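Local coordinates for MNMC2 (Aquifex aeolicus, PDB 3VYW), which methylates the modified wobble uridine of certain bacterial tRNAs with S-adenosylmethionine as methyl donor, working without the oxidase domain to which such enzymes are usually fused, at residues Y63-Y67 with F195-N200; F105-Y109 with H151-L155; F132-L136 with V170-A175. All coordinates share one frame; numbering follows the deposited sequence.

Contact 1 (Y63-Y67 with F195-N200); sequences YGEPY and FSPYKN. With SAM (S-adenosylmethionine), chain E.
Tyr-63 and Phe-195 form an offset stack: the ring centroids lie 4.5 Å apart and the planes are inclined by only 16°. With CG of Tyr-63 anti to its carbonyl carbon (chi1 -65°), the ring is laid against Phe-195, whose CD1 sits above its rim, 3.6 Å from Tyr-63 CD1, while Tyr-63 CB makes a CH-pi contact over the phenylalanine face. The other face of Phe-195 belongs to the cofactor, with Phe-195 CE1 3.3 Å from C5' of S-adenosylmethionine. Its edge is directed at the face of Tyr-67, which completes a three-ring aromatic cluster. Beside the stack, Ser-196 N donates to Glu-65 OE1 (3.2 Å, 160° at the hydrogen), approaching from above the carboxylate plane. This bond, together with Glu-65 CB lying 3.7 Å from Phe-195 CD2, ties strand 65-66 to the loop segment 195-200. Farther along, Asn-200 uses both ends of its amide: OD1 takes Phe-195 N on a lone pair in the carbonyl plane, and ND2 donates to N7 of the adenine at 3.3 Å. Glu-202 is a second partner of ND2, and Trp-204 binds the carbonyl of Phe-195, so residues just past the segment also anchor this loop. With an alanine in place of Tyr-63, Phe-195 would probably lose the support of one face and be freer to tilt away from the ribose side of the cofactor. The chemistry implies a pocket wall that holds the sulfonium end mainly through aromatic surface, Tyr-67 and Phe-195 both lying near SD, and, from this side, bonds the adenine at N7 through the Asn-200 amide.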
# COMPACT_ATOMS: atom_id res chain seq x y z
N TYR A 63 -3.56 -1.65 -13.48
CA TYR A 63 -2.47 -1.01 -12.82
C TYR A 63 -1.15 -1.27 -13.47
O TYR A 63 -0.21 -0.55 -13.28
CB TYR A 63 -2.42 -1.49 -11.41
CG TYR A 63 -3.62 -1.07 -10.66
CD1 TYR A 63 -4.65 -1.93 -10.44
CD2 TYR A 63 -3.71 0.19 -10.16
CE1 TYR A 63 -5.75 -1.54 -9.74
CE2 TYR A 63 -4.79 0.58 -9.48
CZ TYR A 63 -5.80 -0.30 -9.26
OH TYR A 63 -6.86 0.12 -8.57
N GLY A 64 -1.11 -2.31 -14.26
CA GLY A 64 0.09 -2.75 -14.90
C GLY A 64 1.18 -3.21 -13.99
O GLY A 64 2.32 -2.98 -14.25
N GLU A 65 0.78 -3.90 -12.94
CA GLU A 65 1.68 -4.34 -11.93
C GLU A 65 1.35 -5.69 -11.37
O GLU A 65 0.23 -6.08 -11.35
CB GLU A 65 1.66 -3.35 -10.80
CG GLU A 65 1.95 -1.97 -11.27
CD GLU A 65 2.60 -1.14 -10.22
OE1 GLU A 65 2.28 -1.37 -9.07
OE2 GLU A 65 3.41 -0.29 -10.55
N PRO A 66 2.35 -6.38 -10.89
CA PRO A 66 2.17 -7.58 -10.11
C PRO A 66 1.65 -7.29 -8.72
O PRO A 66 1.91 -6.29 -8.15
CB PRO A 66 3.56 -8.16 -10.05
CG PRO A 66 4.44 -7.02 -10.21
CD PRO A 66 3.76 -6.05 -11.07
N TYR A 67 0.86 -8.20 -8.20
CA TYR A 67 0.37 -8.08 -6.85
C TYR A 67 1.54 -8.14 -5.92
O TYR A 67 1.57 -7.52 -4.88
CB TYR A 67 -0.60 -9.20 -6.59
CG TYR A 67 -1.96 -8.92 -7.07
CD1 TYR A 67 -2.22 -8.70 -8.39
CD2 TYR A 67 -2.99 -8.87 -6.20
CE1 TYR A 67 -3.48 -8.44 -8.82
CE2 TYR A 67 -4.24 -8.61 -6.62
CZ TYR A 67 -4.48 -8.40 -7.92
OH TYR A 67 -5.75 -8.14 -8.29
N PHE A 195 -0.98 -0.86 -4.88
CA PHE A 195 -0.19 -0.81 -6.07
C PHE A 195 0.53 0.51 -5.98
O PHE A 195 0.22 1.31 -5.18
CB PHE A 195 -1.03 -0.92 -7.34
CG PHE A 195 -1.56 -2.27 -7.59
CD1 PHE A 195 -2.86 -2.55 -7.39
CD2 PHE A 195 -0.74 -3.27 -7.99
CE1 PHE A 195 -3.35 -3.79 -7.59
CE2 PHE A 195 -1.22 -4.52 -8.19
CZ PHE A 195 -2.53 -4.78 -7.99
N SER A 196 1.49 0.72 -6.83
CA SER A 196 2.48 1.74 -6.65
C SER A 196 1.84 3.11 -6.69
O SER A 196 0.80 3.27 -7.24
CB SER A 196 3.58 1.54 -7.66
OG SER A 196 3.84 2.70 -8.36
N PRO A 197 2.43 4.09 -6.05
CA PRO A 197 1.73 5.33 -5.80
C PRO A 197 1.29 6.12 -7.01
O PRO A 197 0.28 6.71 -6.96
CB PRO A 197 2.73 6.11 -4.96
CG PRO A 197 3.48 5.07 -4.25
CD PRO A 197 3.31 3.77 -4.94
N TYR A 198 2.08 6.15 -8.05
CA TYR A 198 1.67 6.77 -9.27
C TYR A 198 0.50 6.03 -9.87
O TYR A 198 -0.41 6.62 -10.38
CB TYR A 198 2.82 6.85 -10.24
CG TYR A 198 3.91 7.77 -9.82
CD1 TYR A 198 5.16 7.65 -10.33
CD2 TYR A 198 3.70 8.74 -8.89
CE1 TYR A 198 6.17 8.48 -9.95
CE2 TYR A 198 4.70 9.57 -8.51
CZ TYR A 198 5.94 9.43 -9.05
OH TYR A 198 6.96 10.22 -8.68
N LYS A 199 0.58 4.73 -9.82
CA LYS A 199 -0.45 3.83 -10.25
C LYS A 199 -1.74 3.83 -9.48
O LYS A 199 -2.77 3.69 -10.06
CB LYS A 199 0.09 2.43 -10.28
CG LYS A 199 0.62 2.03 -11.61
CD LYS A 199 0.88 3.25 -12.41
CE LYS A 199 2.20 3.16 -13.09
NZ LYS A 199 2.09 2.30 -14.27
N ASN A 200 -1.65 3.94 -8.17
CA ASN A 200 -2.74 3.77 -7.24
C ASN A 200 -2.78 4.91 -6.26
O ASN A 200 -2.67 4.72 -5.11
CB ASN A 200 -2.44 2.50 -6.49
CG ASN A 200 -3.65 1.75 -6.03
OD1 ASN A 200 -3.54 0.65 -5.62
ND2 ASN A 200 -4.77 2.34 -6.08
N SAM E . -1.72 -7.38 -0.31
CA SAM E . -1.97 -8.26 -1.38
C SAM E . -1.34 -9.53 -0.97
O SAM E . -1.51 -10.57 -1.55
OXT SAM E . -0.66 -9.52 0.02
CB SAM E . -1.46 -7.54 -2.61
CG SAM E . -2.52 -6.50 -3.00
SD SAM E . -2.21 -5.54 -4.30
CE SAM E . -0.71 -4.94 -4.15
C5' SAM E . -3.22 -4.23 -4.33
C4' SAM E . -4.67 -4.46 -3.86
O4' SAM E . -5.24 -3.22 -3.47
C3' SAM E . -5.60 -4.99 -4.93
O3' SAM E . -6.44 -5.97 -4.38
C2' SAM E . -6.44 -3.80 -5.31
O2' SAM E . -7.70 -4.21 -5.75
C1' SAM E . -6.53 -3.06 -4.02
N9 SAM E . -6.95 -1.65 -4.13
C8 SAM E . -6.49 -0.74 -4.95
N7 SAM E . -7.08 0.43 -4.77
C5 SAM E . -7.94 0.29 -3.82
C6 SAM E . -8.90 1.14 -3.13
N6 SAM E . -9.07 2.41 -3.44
N1 SAM E . -9.62 0.60 -2.18
C2 SAM E . -9.48 -0.64 -1.84
N3 SAM E . -8.65 -1.46 -2.42
C4 SAM E . -7.86 -1.08 -3.40

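Contact 2 (F105-Y109 with H151-L155); sequences FGLGY and HEFLL. With SAM (S-adenosylmethionine), chain E.
His-151 reaches from helix 148-157 into the glycine-rich loop that grips the carboxylate of S-adenosylmethionine. Its CB points toward the loop, and CG stands anti to the backbone N (chi1 -163°), which carries the imidazole across to the carbonyl of Leu-107. From the ring base outward, His-151 CD2 passes Gly-108 O at 4.0 Å, and His-151 CE1 lies 3.5 Å from Tyr-109 CE1, at the edge of that ring. At the tip, NE2 donates to Leu-107 O (2.8 Å, 156° at the hydrogen); the oxygen lies in the imidazole plane, although the donor is tilted from the carbonyl plane. Leu-155 CD1 covers one imidazole face over its centre. The edge of Tyr-109 is turned toward the face of His-151 in an offset edge-to-face pair, with ring planes at 71°. The remaining nitrogen, ND1, has a weak bond to Leu-143 N.

The carbonyl held by His-151 belongs to a type II' turn from Phe-105 to Gly-108, closed by Gly-108 N donating to Phe-105 O. From this turn Leu-107 N (3.0 Å) and Tyr-109 N (3.2 Å) both donate to the cofactor atom O. Gly-106 CA is 3.3 Å from the cofactor CA, where a CB would clash. The loop corresponds to the glycine-rich motif of Rossmann-like methyltransferases. Phe-105 CE1 meets Leu-154 CD2, and Phe-105 CZ meets Leu-155 CD2. The loop joins strand 97-103 to helix 109-121, with Gly-108 at the N-cap; Leu-154 and Phe-105 both pack on Leu-111 of that helix, and Phe-105 also reaches Val-170 of strand 166-172.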
# COMPACT_ATOMS: atom_id res chain seq x y z
N PHE A 105 -6.36 -6.36 0.34
CA PHE A 105 -6.32 -7.76 0.65
C PHE A 105 -5.52 -8.55 -0.35
O PHE A 105 -4.79 -9.43 0.01
CB PHE A 105 -7.71 -8.33 0.74
CG PHE A 105 -7.71 -9.77 1.01
CD1 PHE A 105 -7.51 -10.24 2.25
CD2 PHE A 105 -7.84 -10.66 -0.01
CE1 PHE A 105 -7.47 -11.56 2.50
CE2 PHE A 105 -7.81 -11.98 0.23
CZ PHE A 105 -7.63 -12.43 1.49
N GLY A 106 -5.67 -8.22 -1.61
CA GLY A 106 -4.96 -8.88 -2.67
C GLY A 106 -5.22 -10.35 -2.77
O GLY A 106 -6.32 -10.76 -2.86
N LEU A 107 -4.19 -11.16 -2.80
CA LEU A 107 -4.36 -12.58 -2.81
C LEU A 107 -4.29 -13.13 -1.42
O LEU A 107 -4.42 -14.29 -1.23
CB LEU A 107 -3.33 -13.23 -3.68
CG LEU A 107 -2.99 -12.45 -4.92
CD1 LEU A 107 -1.88 -13.16 -5.61
CD2 LEU A 107 -4.19 -12.42 -5.81
N GLY A 108 -4.10 -12.26 -0.47
CA GLY A 108 -4.05 -12.65 0.91
C GLY A 108 -2.73 -13.14 1.41
O GLY A 108 -2.67 -13.72 2.43
N TYR A 109 -1.68 -12.91 0.65
CA TYR A 109 -0.35 -13.40 0.96
C TYR A 109 0.28 -12.88 2.21
O TYR A 109 0.81 -13.63 2.95
CB TYR A 109 0.58 -13.07 -0.18
CG TYR A 109 0.45 -13.94 -1.38
CD1 TYR A 109 -0.54 -14.87 -1.51
CD2 TYR A 109 1.33 -13.82 -2.39
CE1 TYR A 109 -0.63 -15.65 -2.62
CE2 TYR A 109 1.23 -14.59 -3.49
CZ TYR A 109 0.26 -15.51 -3.60
OH TYR A 109 0.21 -16.27 -4.71
N HIS A 151 -2.68 -20.54 3.84
CA HIS A 151 -3.35 -19.74 2.87
C HIS A 151 -4.76 -20.14 2.56
O HIS A 151 -5.63 -19.31 2.44
CB HIS A 151 -2.52 -19.68 1.62
CG HIS A 151 -2.90 -18.57 0.71
ND1 HIS A 151 -2.82 -18.67 -0.60
CD2 HIS A 151 -3.39 -17.33 0.97
CE1 HIS A 151 -3.23 -17.55 -1.14
NE2 HIS A 151 -3.58 -16.73 -0.18
N GLU A 152 -4.98 -21.42 2.39
CA GLU A 152 -6.28 -21.98 2.15
C GLU A 152 -7.17 -21.75 3.32
O GLU A 152 -8.33 -21.52 3.17
CB GLU A 152 -6.20 -23.45 1.79
CG GLU A 152 -5.67 -23.68 0.39
CD GLU A 152 -5.71 -25.11 -0.03
OE1 GLU A 152 -4.69 -25.62 -0.51
OE2 GLU A 152 -6.78 -25.70 0.09
N PHE A 153 -6.61 -21.82 4.49
CA PHE A 153 -7.34 -21.57 5.69
C PHE A 153 -7.87 -20.16 5.76
O PHE A 153 -8.97 -19.95 6.16
CB PHE A 153 -6.43 -21.89 6.85
CG PHE A 153 -6.89 -21.40 8.17
CD1 PHE A 153 -7.43 -22.25 9.06
CD2 PHE A 153 -6.68 -20.11 8.55
CE1 PHE A 153 -7.81 -21.82 10.29
CE2 PHE A 153 -7.07 -19.66 9.77
CZ PHE A 153 -7.62 -20.52 10.65
N LEU A 154 -7.06 -19.19 5.40
CA LEU A 154 -7.49 -17.81 5.32
C LEU A 154 -8.53 -17.57 4.27
O LEU A 154 -9.44 -16.85 4.46
CB LEU A 154 -6.30 -16.91 5.06
CG LEU A 154 -6.58 -15.43 4.90
CD1 LEU A 154 -7.00 -14.86 6.21
CD2 LEU A 154 -5.35 -14.73 4.43
N LEU A 155 -8.36 -18.18 3.13
CA LEU A 155 -9.29 -17.98 2.05
C LEU A 155 -10.67 -18.50 2.37
O LEU A 155 -11.64 -17.92 1.97
CB LEU A 155 -8.74 -18.54 0.75
CG LEU A 155 -7.53 -17.81 0.21
CD1 LEU A 155 -6.88 -18.61 -0.86
CD2 LEU A 155 -7.93 -16.46 -0.31
N SAM E . -1.72 -7.38 -0.31
CA SAM E . -1.97 -8.26 -1.38
C SAM E . -1.34 -9.53 -0.97
O SAM E . -1.51 -10.57 -1.55
OXT SAM E . -0.66 -9.52 0.02
CB SAM E . -1.46 -7.54 -2.61
CG SAM E . -2.52 -6.50 -3.00
SD SAM E . -2.21 -5.54 -4.30
CE SAM E . -0.71 -4.94 -4.15
C5' SAM E . -3.22 -4.23 -4.33
C4' SAM E . -4.67 -4.46 -3.86
O4' SAM E . -5.24 -3.22 -3.47
C3' SAM E . -5.60 -4.99 -4.93
O3' SAM E . -6.44 -5.97 -4.38
C2' SAM E . -6.44 -3.80 -5.31
O2' SAM E . -7.70 -4.21 -5.75
C1' SAM E . -6.53 -3.06 -4.02
N9 SAM E . -6.95 -1.65 -4.13
C8 SAM E . -6.49 -0.74 -4.95
N7 SAM E . -7.08 0.43 -4.77
C5 SAM E . -7.94 0.29 -3.82
C6 SAM E . -8.90 1.14 -3.13
N6 SAM E . -9.07 2.41 -3.44
N1 SAM E . -9.62 0.60 -2.18
C2 SAM E . -9.48 -0.64 -1.84
N3 SAM E . -8.65 -1.46 -2.42
C4 SAM E . -7.86 -1.08 -3.40

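Contact 3 (F132-L136 with V170-A175); sequences FEKEL and VLLGDA. With SAM (S-adenosylmethionine), chain E.
Glu-133 N donates to Leu-171 O (3.1 Å, 167° at the hydrogen), approaching from above the carbonyl plane. It is the firm backbone bond between the two segments, since the return bond from Gly-173 N to Glu-133 O is weak and bent. The same glutamate holds the ribose: O2' donates to Glu-133 OE1 at 2.8 Å, and this oxygen also receives Glu-135 N on its anti side, so two donors hold it; OE2 in turn accepts Gly-106 N from the neighbouring loop. On the other segment, adenine N6 donates to Asp-174 OD1 in a nearly straight bond (3.0 Å, 175°). Ala-175 N donates to adenine N1 at 3.0 Å. The other carboxylate oxygen of Asp-174 forms a salt bridge with Arg-176.

Strands 126-133 and 166-172 run parallel here, Phe-132 bridging to Leu-171. An acidic residue at the end of the second parallel strand that binds the ribose hydroxyls is the familiar signature of Rossmann-like methyltransferases, and Asp-174, in the loop after strand 166-172, N-caps helix 175-178.

Lys-134 lays its aliphatic chain along the adenine, with Lys-134 CD 3.3 Å from C5 of the cofactor. CG lies between the backbone N and the carbonyl carbon (chi1 88°), and the chain, extended beyond it, runs along the base. On the side of the sheet bearing Phe-132 and Leu-171, the two side chains lie alongside each other, pointing the same way, and Phe-132 CB touches Ala-175 CB at 3.8 Å. On the side of Glu-133, its CB rests on Val-170 CG1, while Leu-136 CD2 reaches Leu-172 CD2 at 4.2 Å.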
# COMPACT_ATOMS: atom_id res chain seq x y z
N PHE A 132 -8.97 -4.18 3.47
CA PHE A 132 -9.72 -3.34 2.58
C PHE A 132 -9.51 -3.88 1.21
O PHE A 132 -8.44 -4.18 0.85
CB PHE A 132 -9.17 -1.92 2.65
CG PHE A 132 -9.39 -1.26 3.97
CD1 PHE A 132 -8.37 -1.16 4.88
CD2 PHE A 132 -10.61 -0.76 4.30
CE1 PHE A 132 -8.58 -0.58 6.10
CE2 PHE A 132 -10.81 -0.16 5.51
CZ PHE A 132 -9.80 -0.08 6.41
N GLU A 133 -10.55 -4.10 0.46
CA GLU A 133 -10.38 -4.59 -0.87
C GLU A 133 -11.51 -4.13 -1.74
O GLU A 133 -12.61 -4.49 -1.50
CB GLU A 133 -10.35 -6.10 -0.83
CG GLU A 133 -10.05 -6.80 -2.13
CD GLU A 133 -9.01 -6.13 -2.98
OE1 GLU A 133 -9.33 -5.68 -4.06
OE2 GLU A 133 -7.86 -6.10 -2.62
N LYS A 134 -11.23 -3.29 -2.70
CA LYS A 134 -12.20 -2.91 -3.70
C LYS A 134 -12.58 -3.92 -4.75
O LYS A 134 -13.65 -3.85 -5.28
CB LYS A 134 -11.90 -1.55 -4.31
CG LYS A 134 -10.98 -1.52 -5.50
CD LYS A 134 -10.63 -0.08 -5.78
CE LYS A 134 -10.32 0.16 -7.21
NZ LYS A 134 -10.61 1.57 -7.50
N GLU A 135 -11.68 -4.82 -5.07
CA GLU A 135 -11.89 -5.83 -6.08
C GLU A 135 -11.50 -7.21 -5.60
O GLU A 135 -10.49 -7.72 -6.00
CB GLU A 135 -11.08 -5.50 -7.32
CG GLU A 135 -11.18 -6.51 -8.45
CD GLU A 135 -10.37 -6.14 -9.68
OE1 GLU A 135 -10.26 -6.96 -10.57
OE2 GLU A 135 -9.86 -5.04 -9.78
N LEU A 136 -12.31 -7.81 -4.76
CA LEU A 136 -12.08 -9.15 -4.30
C LEU A 136 -12.15 -10.17 -5.41
O LEU A 136 -12.99 -10.10 -6.27
CB LEU A 136 -13.09 -9.51 -3.26
CG LEU A 136 -12.71 -10.70 -2.42
CD1 LEU A 136 -11.31 -10.47 -1.94
CD2 LEU A 136 -13.64 -10.79 -1.26
N VAL A 170 -12.77 -8.27 5.88
CA VAL A 170 -12.26 -7.62 4.73
C VAL A 170 -13.41 -6.81 4.25
O VAL A 170 -14.43 -7.34 3.98
CB VAL A 170 -11.91 -8.64 3.67
CG1 VAL A 170 -11.43 -7.96 2.43
CG2 VAL A 170 -10.87 -9.57 4.18
N LEU A 171 -13.27 -5.51 4.18
CA LEU A 171 -14.37 -4.68 3.79
C LEU A 171 -14.19 -4.31 2.36
O LEU A 171 -13.24 -3.68 1.99
CB LEU A 171 -14.41 -3.43 4.62
CG LEU A 171 -14.25 -3.64 6.11
CD1 LEU A 171 -14.11 -2.34 6.85
CD2 LEU A 171 -15.38 -4.45 6.67
N LEU A 172 -15.14 -4.75 1.56
CA LEU A 172 -15.19 -4.46 0.17
C LEU A 172 -15.62 -3.06 -0.09
O LEU A 172 -16.29 -2.47 0.69
CB LEU A 172 -16.12 -5.43 -0.50
CG LEU A 172 -16.01 -6.78 0.17
CD1 LEU A 172 -16.61 -7.84 -0.72
CD2 LEU A 172 -14.56 -7.08 0.44
N GLY A 173 -15.24 -2.57 -1.26
CA GLY A 173 -15.30 -1.18 -1.63
C GLY A 173 -14.01 -0.45 -1.44
O GLY A 173 -13.06 -1.01 -0.98
N ASP A 174 -14.02 0.82 -1.78
CA ASP A 174 -12.90 1.74 -1.64
C ASP A 174 -12.52 1.93 -0.21
O ASP A 174 -13.34 2.18 0.61
CB ASP A 174 -13.36 3.11 -2.15
CG ASP A 174 -12.22 4.01 -2.54
OD1 ASP A 174 -11.15 3.93 -1.98
OD2 ASP A 174 -12.43 4.83 -3.42
N ALA A 175 -11.24 1.85 0.07
CA ALA A 175 -10.75 1.99 1.41
C ALA A 175 -11.01 3.34 1.97
O ALA A 175 -11.21 3.47 3.13
CB ALA A 175 -9.28 1.67 1.47
N SAM E . -1.72 -7.38 -0.31
CA SAM E . -1.97 -8.26 -1.38
C SAM E . -1.34 -9.53 -0.97
O SAM E . -1.51 -10.57 -1.55
OXT SAM E . -0.66 -9.52 0.02
CB SAM E . -1.46 -7.54 -2.61
CG SAM E . -2.52 -6.50 -3.00
SD SAM E . -2.21 -5.54 -4.30
CE SAM E . -0.71 -4.94 -4.15
C5' SAM E . -3.22 -4.23 -4.33
C4' SAM E . -4.67 -4.46 -3.86
O4' SAM E . -5.24 -3.22 -3.47
C3' SAM E . -5.60 -4.99 -4.93
O3' SAM E . -6.44 -5.97 -4.38
C2' SAM E . -6.44 -3.80 -5.31
O2' SAM E . -7.70 -4.21 -5.75
C1' SAM E . -6.53 -3.06 -4.02
N9 SAM E . -6.95 -1.65 -4.13
C8 SAM E . -6.49 -0.74 -4.95
N7 SAM E . -7.08 0.43 -4.77
C5 SAM E . -7.94 0.29 -3.82
C6 SAM E . -8.90 1.14 -3.13
N6 SAM E . -9.07 2.41 -3.44
N1 SAM E . -9.62 0.60 -2.18
C2 SAM E . -9.48 -0.64 -1.84
N3 SAM E . -8.65 -1.46 -2.42
C4 SAM E . -7.86 -1.08 -3.40

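Overall arrangement
All three contacts meet at one S-adenosylmethionine molecule, but each takes a different part of it: contact 1 the sulfonium region and adenine N7, contact 2 the methionine carboxylate, contact 3 the ribose and the far side of the adenine. Contact 2 is the buried one; contacts 1 and 3 are partly buried, and contact 3 includes exposed residues. Contacts 2 and 3 belong to the same mixed sheet and its connections, and join directly through Phe-105 and Phe-132. Contact 1 also uses a loop of that sheet, after strand 187-192, but sets it against strand 65-66 of the separate antiparallel sheet. Aromatic stacking dominates contact 1, a histidine-to-carbonyl bond contact 2; contact 3 combines one firm parallel-strand bond with polar bonds to ribose and adenine.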